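Local coordinates for protein alcohol dehydrogenase, zinc-containing (Thermotoga maritima, PDB 1VJ0) that probably acts as a zinc-dependent oxidoreductase of the alcohol dehydrogenase family, with two zinc ions bound in each subunit, at residues G113-C118 with Y125-R130; K131-N136 with I153-E158; A280-S285 with P305-V310; Y184-E189 with F293-G298. All blocks are in the same frame, centred on the assembly; numbering follows the deposited sequence.

Interaction 1 of 4, residues G113-C118 with Y125-R130; sequences GECYWC and YLCPNR. With ZN (zinc ion), chain E.
One zinc ion ties the two segments together: C115 and C118 bind it from 113-118, the latter through SG at 2.3 Å, and C127 SG from 125-130 at 2.4 Å. C112 supplies the fourth thiolate. Each sulfur of the three also takes a backbone N-H. C115 SG, set between its own backbone N and carbonyl carbon (chi1 71°), faces the start of helix 116-118 and caps it, accepting from C118 N at 3.4 Å in a nearly straight bond (170°). N129 N donates to C127 SG at 3.3 Å inside the type I turn C127-R130, while G113 N gives C118 SG a weak bond. These N-H groups would be expected to offset the negative charge of the sulfurs. Beside the metal, W117 supplies the apolar part of the contact. L126 CB lies over one face of its five-membered ring, 3.6 Å from W117 CD1, and P128 CD approaches W117 CE3 obliquely at 3.6 Å. The indole NE1 donates to the backbone oxygen of R290 of the second subunit. Replacing W117 by an alanine is likely to cost R290 O of the second subunit this donor and to open a gap beside L126 and P128. Four cysteines, three spaced by two residues and the fourth following later, form the structural zinc lobe characteristic of many medium-chain zinc alcohol dehydrogenases.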
loop_
_atom_site.group_PDB
_atom_site.type_symbol
_atom_site.label_atom_id
_atom_site.label_comp_id
_atom_site.label_asym_id
_atom_site.label_seq_id
_atom_site.Cartn_x
_atom_site.Cartn_y
_atom_site.Cartn_z
ATOM N N GLY A 113 2.816 9.874 22.337
ATOM C CA GLY A 113 1.431 9.620 22.054
ATOM C C GLY A 113 0.573 10.846 21.799
ATOM O O GLY A 113 -0.650 10.713 21.797
ATOM N N GLU A 114 1.200 11.989 21.493
ATOM C CA GLU A 114 0.530 13.289 21.348
ATOM C C GLU A 114 0.975 14.104 20.121
ATOM O O GLU A 114 0.291 15.033 19.715
ATOM C CB GLU A 114 0.722 14.107 22.620
ATOM C CG GLU A 114 0.132 13.384 23.822
ATOM C CD GLU A 114 0.006 14.277 25.011
ATOM O OE1 GLU A 114 1.020 14.960 25.313
ATOM O OE2 GLU A 114 -1.099 14.285 25.624
ATOM N N CYS A 115 2.100 13.759 19.503
ATOM C CA CYS A 115 2.635 14.607 18.469
ATOM C C CYS A 115 2.150 14.187 17.085
ATOM O O CYS A 115 1.436 13.180 16.921
ATOM C CB CYS A 115 4.155 14.601 18.520
ATOM S SG CYS A 115 4.840 13.053 17.990
ATOM N N TYR A 116 2.555 14.957 16.093
ATOM C CA TYR A 116 2.256 14.687 14.694
ATOM C C TYR A 116 2.631 13.263 14.309
ATOM O O TYR A 116 1.885 12.580 13.617
ATOM C CB TYR A 116 2.997 15.655 13.784
ATOM C CG TYR A 116 2.827 15.418 12.288
ATOM C CD1 TYR A 116 1.732 15.939 11.588
ATOM C CD2 TYR A 116 3.716 14.635 11.597
ATOM C CE1 TYR A 116 1.572 15.708 10.243
ATOM C CE2 TYR A 116 3.560 14.388 10.268
ATOM C CZ TYR A 116 2.510 14.923 9.577
ATOM O OH TYR A 116 2.418 14.699 8.203
ATOM N N TRP A 117 3.818 12.832 14.722
ATOM C CA TRP A 117 4.285 11.531 14.300
ATOM C C TRP A 117 3.553 10.403 14.999
ATOM O O TRP A 117 3.238 9.385 14.339
ATOM C CB TRP A 117 5.793 11.398 14.438
ATOM C CG TRP A 117 6.560 12.230 13.464
ATOM C CD1 TRP A 117 6.904 11.906 12.182
ATOM C CD2 TRP A 117 7.068 13.548 13.683
ATOM N NE1 TRP A 117 7.615 12.934 11.607
ATOM C CE2 TRP A 117 7.747 13.944 12.503
ATOM C CE3 TRP A 117 7.045 14.437 14.779
ATOM C CZ2 TRP A 117 8.352 15.198 12.365
ATOM C CZ3 TRP A 117 7.656 15.701 14.626
ATOM C CH2 TRP A 117 8.321 16.034 13.456
ATOM N N CYS A 118 3.331 10.537 16.306
ATOM C CA CYS A 118 2.601 9.538 17.055
ATOM C C CYS A 118 1.118 9.485 16.622
ATOM O O CYS A 118 0.540 8.429 16.577
ATOM C CB CYS A 118 2.661 9.822 18.529
ATOM S SG CYS A 118 4.312 9.625 19.308
ATOM N N TYR A 125 8.207 5.802 15.774
ATOM C CA TYR A 125 9.686 5.699 15.814
ATOM C C TYR A 125 10.285 7.074 15.537
ATOM O O TYR A 125 11.457 7.350 15.889
ATOM C CB TYR A 125 10.200 4.597 14.829
ATOM C CG TYR A 125 9.483 4.548 13.516
ATOM C CD1 TYR A 125 8.311 3.803 13.344
ATOM C CD2 TYR A 125 9.924 5.310 12.452
ATOM C CE1 TYR A 125 7.616 3.843 12.147
ATOM C CE2 TYR A 125 9.251 5.336 11.252
ATOM C CZ TYR A 125 8.090 4.628 11.116
ATOM O OH TYR A 125 7.464 4.732 9.893
ATOM N N LEU A 126 9.519 7.967 14.892
ATOM C CA LEU A 126 10.007 9.345 14.614
ATOM C C LEU A 126 9.631 10.430 15.663
ATOM O O LEU A 126 9.916 11.615 15.486
ATOM C CB LEU A 126 9.597 9.826 13.213
ATOM C CG LEU A 126 9.980 8.917 12.049
ATOM C CD1 LEU A 126 9.475 9.397 10.702
ATOM C CD2 LEU A 126 11.452 8.706 12.049
ATOM N N CYS A 127 9.032 10.021 16.757
ATOM C CA CYS A 127 8.590 10.951 17.788
ATOM C C CYS A 127 9.827 11.714 18.299
ATOM O O CYS A 127 10.833 11.116 18.627
ATOM C CB CYS A 127 7.960 10.155 18.906
ATOM S SG CYS A 127 7.573 11.138 20.378
ATOM N N PRO A 128 9.794 13.033 18.306
ATOM C CA PRO A 128 10.942 13.786 18.814
ATOM C C PRO A 128 11.114 13.691 20.351
ATOM O O PRO A 128 12.086 14.199 20.872
ATOM C CB PRO A 128 10.628 15.228 18.393
ATOM C CG PRO A 128 9.097 15.273 18.264
ATOM C CD PRO A 128 8.685 13.890 17.883
ATOM N N ASN A 129 10.161 13.093 21.063
ATOM C CA ASN A 129 10.172 13.093 22.521
ATOM C C ASN A 129 10.411 11.684 23.003
ATOM O O ASN A 129 10.026 11.333 24.102
ATOM C CB ASN A 129 8.811 13.570 23.047
ATOM C CG ASN A 129 8.436 14.980 22.569
ATOM O OD1 ASN A 129 9.179 15.913 22.794
ATOM N ND2 ASN A 129 7.248 15.129 21.933
ATOM N N ARG A 130 11.012 10.858 22.160
ATOM C CA ARG A 130 11.189 9.410 22.429
ATOM C C ARG A 130 12.236 9.176 23.545
ATOM O O ARG A 130 13.344 9.715 23.500
ATOM C CB ARG A 130 11.612 8.729 21.121
ATOM C CG ARG A 130 11.660 7.238 21.096
ATOM C CD ARG A 130 11.835 6.641 19.669
ATOM N NE ARG A 130 12.207 5.266 19.816
ATOM C CZ ARG A 130 13.464 4.827 19.933
ATOM N NH1 ARG A 130 14.510 5.659 19.844
ATOM N NH2 ARG A 130 13.667 3.544 20.140
HETATM ZN ZN ZN E . 5.302 11.664 19.832
#

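Interaction 2 of 4, residues K131-N136 with I153-E158; sequences KVYGIN and IVLDPE
Y133 carries CG anti to its carbonyl carbon (chi1 -61°), which sends the ring across strand 153-155, where L155 and I153 meet it. I153 places CG1 anti to its backbone N (chi1 -171°) and runs on extended, bringing CD1 to 3.9 Å from Y133 CD1 in an oblique approach. L155 CD2 sits over one ring face, 3.8 Å from Y133 CZ and displaced toward the rim, a CH-pi contact; the two side chains cross at about a right angle. V154 adds its carbonyl oxygen, obliquely placed near Y133 CE1. Beyond the apolar ring comes the one hydrogen bond across the contact: D156 N donates to Y133 OH at 3.0 Å, near the ring plane, with an angle of 152°. The phenol oxygen also hydrogen-bonds to T159 OG1, so two groups fix the buried end of the tyrosine. D156 itself turns its carboxylate to a salt bridge with R137. Behind Y133 the loop is held in shape by V132 N, which donates to N136 OD1 at 2.8 Å almost in line, and by V132 O, which accepts from I135 N and N136 N. Within the GroES-like domain, Y133, just after strand 131-132 of the small two-stranded sheet, reaches across to strand 152-155 of the larger mixed sheet, where I153 and L155 also pack on strands 45-54 and 103-106.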
loop_
_atom_site.group_PDB
_atom_site.type_symbol
_atom_site.label_atom_id
_atom_site.label_comp_id
_atom_site.label_asym_id
_atom_site.label_seq_id
_atom_site.Cartn_x
_atom_site.Cartn_y
_atom_site.Cartn_z
ATOM N N LYS A 131 11.815 8.433 24.561
ATOM C CA LYS A 131 12.555 8.188 25.797
ATOM C C LYS A 131 12.989 6.715 25.776
ATOM O O LYS A 131 12.134 5.824 25.631
ATOM C CB LYS A 131 11.644 8.390 27.011
ATOM C CG LYS A 131 11.270 9.813 27.290
ATOM C CD LYS A 131 10.468 9.890 28.585
ATOM N N VAL A 132 14.279 6.461 25.902
ATOM C CA VAL A 132 14.841 5.106 25.699
ATOM C C VAL A 132 15.664 4.713 26.922
ATOM O O VAL A 132 16.599 5.431 27.289
ATOM C CB VAL A 132 15.714 5.038 24.412
ATOM C CG1 VAL A 132 16.218 3.638 24.118
ATOM C CG2 VAL A 132 14.909 5.545 23.204
ATOM N N TYR A 133 15.266 3.598 27.554
ATOM C CA TYR A 133 16.035 2.948 28.622
ATOM C C TYR A 133 17.466 2.766 28.188
ATOM O O TYR A 133 17.736 2.395 27.045
ATOM C CB TYR A 133 15.430 1.583 29.041
ATOM C CG TYR A 133 14.009 1.723 29.576
ATOM C CD1 TYR A 133 13.760 2.343 30.791
ATOM C CD2 TYR A 133 12.921 1.288 28.826
ATOM C CE1 TYR A 133 12.452 2.554 31.266
ATOM C CE2 TYR A 133 11.626 1.435 29.322
ATOM C CZ TYR A 133 11.388 2.071 30.527
ATOM O OH TYR A 133 10.106 2.229 30.981
ATOM N N GLY A 134 18.371 3.148 29.076
ATOM C CA GLY A 134 19.801 2.937 28.886
ATOM C C GLY A 134 20.483 3.841 27.869
ATOM O O GLY A 134 21.684 3.653 27.617
ATOM N N ILE A 135 19.751 4.818 27.298
ATOM C CA ILE A 135 20.284 5.754 26.284
ATOM C C ILE A 135 20.132 7.233 26.707
ATOM O O ILE A 135 21.135 7.952 26.865
ATOM C CB ILE A 135 19.671 5.465 24.878
ATOM C CG1 ILE A 135 19.947 4.002 24.492
ATOM C CG2 ILE A 135 20.243 6.419 23.804
ATOM C CD1 ILE A 135 19.782 3.694 23.037
ATOM N N ASN A 136 18.904 7.698 26.915
ATOM C CA ASN A 136 18.707 9.125 27.251
ATOM C C ASN A 136 17.981 9.314 28.577
ATOM O O ASN A 136 17.443 10.365 28.856
ATOM C CB ASN A 136 18.019 9.893 26.093
ATOM C CG ASN A 136 16.601 9.408 25.765
ATOM O OD1 ASN A 136 15.993 8.587 26.467
ATOM N ND2 ASN A 136 16.055 9.958 24.661
ATOM N N ILE A 153 15.190 -3.144 36.805
ATOM C CA ILE A 153 14.828 -1.919 36.109
ATOM C C ILE A 153 13.400 -1.541 36.519
ATOM O O ILE A 153 12.571 -2.415 36.820
ATOM C CB ILE A 153 14.948 -2.106 34.556
ATOM C CG1 ILE A 153 14.796 -0.772 33.814
ATOM C CG2 ILE A 153 13.906 -3.127 34.065
ATOM C CD1 ILE A 153 15.193 -0.873 32.354
ATOM N N VAL A 154 13.132 -0.239 36.597
ATOM C CA VAL A 154 11.789 0.254 36.816
ATOM C C VAL A 154 11.223 0.714 35.479
ATOM O O VAL A 154 11.776 1.619 34.848
ATOM C CB VAL A 154 11.779 1.443 37.789
ATOM C CG1 VAL A 154 10.359 1.990 37.962
ATOM C CG2 VAL A 154 12.389 1.018 39.146
ATOM N N LEU A 155 10.144 0.082 35.031
ATOM C CA LEU A 155 9.512 0.408 33.747
ATOM C C LEU A 155 8.317 1.329 34.029
ATOM O O LEU A 155 7.507 1.071 34.929
ATOM C CB LEU A 155 9.034 -0.875 33.031
ATOM C CG LEU A 155 10.023 -1.975 32.696
ATOM C CD1 LEU A 155 9.283 -3.008 31.897
ATOM C CD2 LEU A 155 11.187 -1.467 31.898
ATOM N N ASP A 156 8.228 2.428 33.298
ATOM C CA ASP A 156 7.086 3.341 33.385
ATOM C C ASP A 156 5.797 2.655 32.908
ATOM O O ASP A 156 5.856 1.761 32.099
ATOM C CB ASP A 156 7.288 4.527 32.454
ATOM C CG ASP A 156 8.276 5.569 32.963
ATOM O OD1 ASP A 156 8.220 5.998 34.134
ATOM O OD2 ASP A 156 9.140 6.051 32.204
ATOM N N PRO A 157 4.627 3.145 33.327
ATOM C CA PRO A 157 3.345 2.555 32.911
ATOM C C PRO A 157 3.145 2.602 31.420
ATOM O O PRO A 157 2.464 1.760 30.857
ATOM C CB PRO A 157 2.292 3.397 33.671
ATOM C CG PRO A 157 2.991 4.663 34.100
ATOM C CD PRO A 157 4.435 4.265 34.263
ATOM N N GLU A 158 3.764 3.568 30.764
ATOM C CA GLU A 158 3.611 3.751 29.325
ATOM C C GLU A 158 4.403 2.731 28.505
ATOM O O GLU A 158 4.246 2.669 27.290
ATOM C CB GLU A 158 4.069 5.154 28.930
ATOM C CG GLU A 158 3.195 6.238 29.499
ATOM C CD GLU A 158 3.609 6.692 30.872
ATOM O OE1 GLU A 158 4.603 6.193 31.409
ATOM O OE2 GLU A 158 2.911 7.563 31.414
#

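Interaction 3 of 4, residues A280-S285 with P305-V310; sequences ALLEGS and PVPFKV
L282 CD2 makes the closest approaches, reaching from the helix onto the strand: it lies 3.5 Å from P307 O, 4.0 Å from V306 CB and 4.1 Å from P307 CD. The leucine, with CG anti to its carbonyl carbon (chi1 -52°), runs past V306 in the opposite direction, and its one methyl CD2 touches V306 and P307 alike. One turn on, S285 OG comes obliquely to the F308 ring, a loose contact of 4.5 Å to F308 CE2. That hydroxyl is turned back to its own helix, where it donates to L281 O at 2.7 Å; S285 N reaches the same oxygen from the opposite face of the carbonyl plane, so two donors grip L281 O, and the hydroxyl bond fixes the rotation of S285. The two short axes are 8.9 Å apart and their directions differ by 29°, roughly parallel. Outside this layer, W313 of helix 310-315 touches L282 and S285 and meets F308 edge-to-face, as does F321. V306 and F308 then pair with an antiparallel strand of the second subunit, whose F308 meets this one. Such pairing of coenzyme-domain strands into a sheet continuous across the interface is characteristic of medium-chain alcohol dehydrogenase dimers.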
loop_
_atom_site.group_PDB
_atom_site.type_symbol
_atom_site.label_atom_id
_atom_site.label_comp_id
_atom_site.label_asym_id
_atom_site.label_seq_id
_atom_site.Cartn_x
_atom_site.Cartn_y
_atom_site.Cartn_z
ATOM N N ALA A 280 28.851 1.725 1.544
ATOM C CA ALA A 280 28.106 0.545 1.078
ATOM C C ALA A 280 27.126 0.875 -0.058
ATOM O O ALA A 280 26.851 0.033 -0.876
ATOM C CB ALA A 280 27.375 -0.108 2.238
ATOM N N LEU A 281 26.548 2.086 -0.063
ATOM C CA LEU A 281 25.589 2.461 -1.089
ATOM C C LEU A 281 26.229 2.484 -2.455
ATOM O O LEU A 281 25.529 2.349 -3.455
ATOM C CB LEU A 281 24.952 3.853 -0.807
ATOM C CG LEU A 281 23.705 3.795 0.078
ATOM C CD1 LEU A 281 24.005 3.161 1.427
ATOM C CD2 LEU A 281 23.182 5.214 0.207
ATOM N N LEU A 282 27.533 2.718 -2.518
ATOM C CA LEU A 282 28.215 2.747 -3.810
ATOM C C LEU A 282 28.145 1.378 -4.494
ATOM O O LEU A 282 27.919 1.309 -5.698
ATOM C CB LEU A 282 29.689 3.194 -3.706
ATOM C CG LEU A 282 29.991 4.522 -2.956
ATOM C CD1 LEU A 282 31.395 4.951 -3.178
ATOM C CD2 LEU A 282 29.063 5.624 -3.322
ATOM N N GLU A 283 28.318 0.304 -3.741
ATOM C CA GLU A 283 28.132 -1.053 -4.318
ATOM C C GLU A 283 26.663 -1.511 -4.429
ATOM O O GLU A 283 26.229 -1.988 -5.469
ATOM C CB GLU A 283 28.935 -2.067 -3.525
ATOM C CG GLU A 283 28.465 -3.469 -3.823
ATOM C CD GLU A 283 29.374 -4.551 -3.309
ATOM O OE1 GLU A 283 30.083 -4.333 -2.285
ATOM O OE2 GLU A 283 29.339 -5.635 -3.956
ATOM N N GLY A 284 25.895 -1.333 -3.377
ATOM C CA GLY A 284 24.510 -1.733 -3.373
ATOM C C GLY A 284 23.708 -1.157 -4.524
ATOM O O GLY A 284 22.901 -1.864 -5.124
ATOM N N SER A 285 23.931 0.123 -4.830
ATOM C CA SER A 285 23.181 0.822 -5.891
ATOM C C SER A 285 23.386 0.128 -7.217
ATOM O O SER A 285 22.456 -0.027 -8.007
ATOM C CB SER A 285 23.636 2.296 -5.975
ATOM O OG SER A 285 23.302 3.038 -4.797
ATOM N N PRO A 305 30.114 12.559 3.370
ATOM C CA PRO A 305 29.193 12.316 2.282
ATOM C C PRO A 305 29.789 11.376 1.239
ATOM O O PRO A 305 31.005 11.373 1.042
ATOM C CB PRO A 305 28.951 13.726 1.700
ATOM C CG PRO A 305 30.014 14.514 2.149
ATOM C CD PRO A 305 30.470 13.985 3.484
ATOM N N VAL A 306 28.947 10.589 0.594
ATOM C CA VAL A 306 29.383 9.691 -0.480
ATOM C C VAL A 306 28.951 10.259 -1.821
ATOM O O VAL A 306 27.942 10.956 -1.896
ATOM C CB VAL A 306 28.808 8.248 -0.338
ATOM C CG1 VAL A 306 29.347 7.612 0.947
ATOM C CG2 VAL A 306 27.308 8.236 -0.367
ATOM N N PRO A 307 29.726 9.991 -2.861
ATOM C CA PRO A 307 29.419 10.473 -4.210
ATOM C C PRO A 307 28.261 9.681 -4.800
ATOM O O PRO A 307 28.407 8.519 -5.162
ATOM C CB PRO A 307 30.736 10.259 -4.995
ATOM C CG PRO A 307 31.529 9.281 -4.194
ATOM C CD PRO A 307 31.002 9.245 -2.802
ATOM N N PHE A 308 27.088 10.300 -4.818
ATOM C CA PHE A 308 25.891 9.622 -5.258
ATOM C C PHE A 308 25.551 9.997 -6.672
ATOM O O PHE A 308 25.451 11.171 -6.987
ATOM C CB PHE A 308 24.740 10.011 -4.353
ATOM C CG PHE A 308 23.552 9.118 -4.483
ATOM C CD1 PHE A 308 22.593 9.361 -5.461
ATOM C CD2 PHE A 308 23.369 8.076 -3.610
ATOM C CE1 PHE A 308 21.485 8.562 -5.569
ATOM C CE2 PHE A 308 22.264 7.269 -3.703
ATOM C CZ PHE A 308 21.302 7.511 -4.721
ATOM N N LYS A 309 25.349 8.973 -7.519
ATOM C CA LYS A 309 24.998 9.173 -8.908
ATOM C C LYS A 309 23.470 9.197 -9.067
ATOM O O LYS A 309 22.815 8.163 -9.166
ATOM C CB LYS A 309 25.558 8.042 -9.752
ATOM C CG LYS A 309 27.057 7.961 -9.735
ATOM C CD LYS A 309 27.564 6.928 -10.705
ATOM C CE LYS A 309 29.105 6.871 -10.546
ATOM N NZ LYS A 309 29.720 5.830 -11.425
ATOM N N VAL A 310 22.924 10.398 -9.118
ATOM C CA VAL A 310 21.483 10.557 -9.091
ATOM C C VAL A 310 20.788 9.960 -10.315
ATOM O O VAL A 310 19.774 9.311 -10.173
ATOM C CB VAL A 310 21.091 12.020 -8.946
ATOM C CG1 VAL A 310 19.554 12.196 -9.051
ATOM C CG2 VAL A 310 21.675 12.567 -7.640
#

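Interaction 4 of 4, residues Y184-E189 with F293-G298; sequences YHAFDE and FYSVAG
The 184-188 part of helix 170-188 lies against strand 293-296, with A186 CA only 5.7 Å from S295 CA. The strand is the fifth in the 3-2-1-4-5-6 order of the parallel Rossmann sheet, and the helix lies against one side of it. Small side chains permit this closeness: A186 CB and S295 CB meet at 3.9 Å. S295 places OG anti to its carbonyl carbon (chi1 -79°), and from there the hydroxyl donates to A186 O at 2.8 Å. The donor stands 25° from the carbonyl plane, with a C=O...OG angle of 128°. This is the one hydrogen bond between the segments, and it joins a strand side chain to the helix backbone in a buried layer. A valine in place of S295 would probably leave A186 O without this donor and the helix without its hydrogen bond to the strand. Two residues earlier, F293 points the same way. Its ring reaches E189, whose backbone O approaches obliquely; S295 OG lies in the plane of the same ring at its edge. L272 of the adjacent strand touches A186, and I324 touches E189 from a loop. E189 CB points to the strand, but the chain bends at chi2 and carries the carboxylate away, to the edge of the H185 ring. At the other end of this residue, the backbone O of E189 stands 3.5 Å from F293 CZ.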
loop_
_atom_site.group_PDB
_atom_site.type_symbol
_atom_site.label_atom_id
_atom_site.label_comp_id
_atom_site.label_asym_id
_atom_site.label_seq_id
_atom_site.Cartn_x
_atom_site.Cartn_y
_atom_site.Cartn_z
ATOM N N TYR A 184 13.629 -5.859 11.190
ATOM C CA TYR A 184 12.227 -6.038 10.851
ATOM C C TYR A 184 11.643 -4.788 10.202
ATOM O O TYR A 184 10.988 -4.862 9.144
ATOM C CB TYR A 184 11.350 -6.598 12.023
ATOM C CG TYR A 184 10.005 -6.835 11.428
ATOM C CD1 TYR A 184 9.781 -7.936 10.637
ATOM C CD2 TYR A 184 9.019 -5.872 11.513
ATOM C CE1 TYR A 184 8.597 -8.094 9.952
ATOM C CE2 TYR A 184 7.810 -6.032 10.842
ATOM C CZ TYR A 184 7.618 -7.128 10.064
ATOM O OH TYR A 184 6.434 -7.245 9.381
ATOM N N HIS A 185 11.841 -3.634 10.818
ATOM C CA HIS A 185 11.369 -2.374 10.287
ATOM C C HIS A 185 11.785 -2.271 8.804
ATOM O O HIS A 185 11.012 -1.877 7.904
ATOM C CB HIS A 185 11.972 -1.222 11.146
ATOM C CG HIS A 185 11.552 0.158 10.742
ATOM N ND1 HIS A 185 11.894 1.281 11.476
ATOM C CD2 HIS A 185 10.759 0.596 9.743
ATOM C CE1 HIS A 185 11.381 2.353 10.895
ATOM N NE2 HIS A 185 10.669 1.964 9.846
ATOM N N ALA A 186 13.027 -2.618 8.535
ATOM C CA ALA A 186 13.559 -2.475 7.194
ATOM C C ALA A 186 12.843 -3.281 6.163
ATOM O O ALA A 186 12.668 -2.836 5.031
ATOM C CB ALA A 186 14.999 -2.886 7.188
ATOM N N PHE A 187 12.497 -4.506 6.533
ATOM C CA PHE A 187 11.732 -5.421 5.687
ATOM C C PHE A 187 10.273 -5.043 5.596
ATOM O O PHE A 187 9.666 -5.163 4.509
ATOM C CB PHE A 187 11.915 -6.851 6.188
ATOM C CG PHE A 187 13.229 -7.463 5.773
ATOM C CD1 PHE A 187 14.370 -7.289 6.537
ATOM C CD2 PHE A 187 13.311 -8.256 4.612
ATOM C CE1 PHE A 187 15.599 -7.844 6.133
ATOM C CE2 PHE A 187 14.503 -8.831 4.213
ATOM C CZ PHE A 187 15.687 -8.586 4.987
ATOM N N ASP A 188 9.724 -4.523 6.685
ATOM C CA ASP A 188 8.312 -4.139 6.748
ATOM C C ASP A 188 8.029 -2.975 5.813
ATOM O O ASP A 188 6.899 -2.798 5.396
ATOM C CB ASP A 188 7.961 -3.717 8.170
ATOM C CG ASP A 188 6.501 -3.681 8.431
ATOM O OD1 ASP A 188 5.814 -4.723 8.266
ATOM O OD2 ASP A 188 5.967 -2.639 8.869
ATOM N N GLU A 189 9.040 -2.171 5.490
ATOM C CA GLU A 189 8.825 -1.027 4.580
ATOM C C GLU A 189 8.652 -1.447 3.102
ATOM O O GLU A 189 8.148 -0.677 2.296
ATOM C CB GLU A 189 9.984 -0.033 4.692
ATOM C CG GLU A 189 10.030 0.715 5.994
ATOM C CD GLU A 189 8.770 1.545 6.226
ATOM O OE1 GLU A 189 8.305 2.260 5.309
ATOM O OE2 GLU A 189 8.197 1.421 7.307
ATOM N N PHE A 293 14.277 -1.967 -4.374
ATOM C CA PHE A 293 14.086 -1.310 -3.075
ATOM C C PHE A 293 15.282 -1.477 -2.152
ATOM O O PHE A 293 15.771 -2.559 -1.910
ATOM C CB PHE A 293 12.794 -1.874 -2.459
ATOM C CG PHE A 293 12.240 -1.075 -1.334
ATOM C CD1 PHE A 293 12.823 -1.134 -0.096
ATOM C CD2 PHE A 293 11.083 -0.359 -1.494
ATOM C CE1 PHE A 293 12.294 -0.431 0.964
ATOM C CE2 PHE A 293 10.526 0.318 -0.430
ATOM C CZ PHE A 293 11.163 0.283 0.805
ATOM N N TYR A 294 15.823 -0.373 -1.666
ATOM C CA TYR A 294 17.025 -0.409 -0.869
ATOM C C TYR A 294 16.722 0.212 0.502
ATOM O O TYR A 294 16.558 1.406 0.588
ATOM C CB TYR A 294 18.065 0.411 -1.592
ATOM C CG TYR A 294 19.518 0.249 -1.215
ATOM C CD1 TYR A 294 19.950 -0.471 -0.097
ATOM C CD2 TYR A 294 20.467 0.744 -2.062
ATOM C CE1 TYR A 294 21.310 -0.595 0.198
ATOM C CE2 TYR A 294 21.824 0.607 -1.783
ATOM C CZ TYR A 294 22.233 -0.071 -0.650
ATOM O OH TYR A 294 23.588 -0.208 -0.440
ATOM N N SER A 295 16.651 -0.601 1.559
ATOM C CA SER A 295 16.462 -0.148 2.917
ATOM C C SER A 295 17.827 0.070 3.502
ATOM O O SER A 295 18.638 -0.851 3.541
ATOM C CB SER A 295 15.733 -1.168 3.811
ATOM O OG SER A 295 14.326 -1.124 3.558
ATOM N N VAL A 296 18.053 1.282 3.989
ATOM C CA VAL A 296 19.318 1.670 4.562
ATOM C C VAL A 296 19.145 1.816 6.070
ATOM O O VAL A 296 18.531 2.763 6.555
ATOM C CB VAL A 296 19.847 2.956 3.912
ATOM C CG1 VAL A 296 21.174 3.282 4.465
ATOM C CG2 VAL A 296 19.913 2.785 2.409
ATOM N N ALA A 297 19.728 0.882 6.811
ATOM C CA ALA A 297 19.478 0.776 8.267
ATOM C C ALA A 297 20.739 0.702 9.123
ATOM O O ALA A 297 20.628 0.792 10.317
ATOM C CB ALA A 297 18.589 -0.390 8.568
ATOM N N GLY A 298 21.931 0.566 8.539
ATOM C CA GLY A 298 23.128 0.281 9.374
ATOM C C GLY A 298 23.890 1.530 9.766
ATOM O O GLY A 298 24.438 1.613 10.853
#

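Overall arrangement
Interactions 1 and 2 belong to the GroES-like part of the chain and are joined by a probable hydrogen bond from N136 to R130 O; interactions 3 and 4 share the Rossmann part, where Y294 OH packs on the backbone of helix 280-287. Interaction 1 is the most exposed and is held by metal coordination, whereas 2, 3 and 4 are buried. Interactions 2 and 4 each have one hydrogen bond, in 2 at the rim of an apolar-packed ring, in 4 from a serine to a helix carbonyl; interaction 3 has none between its segments. Interactions 1, 3 and 4 all touch the second subunit, with 3 carrying the strand pairing across it. Y125 packs on H185, linking 1 and 4.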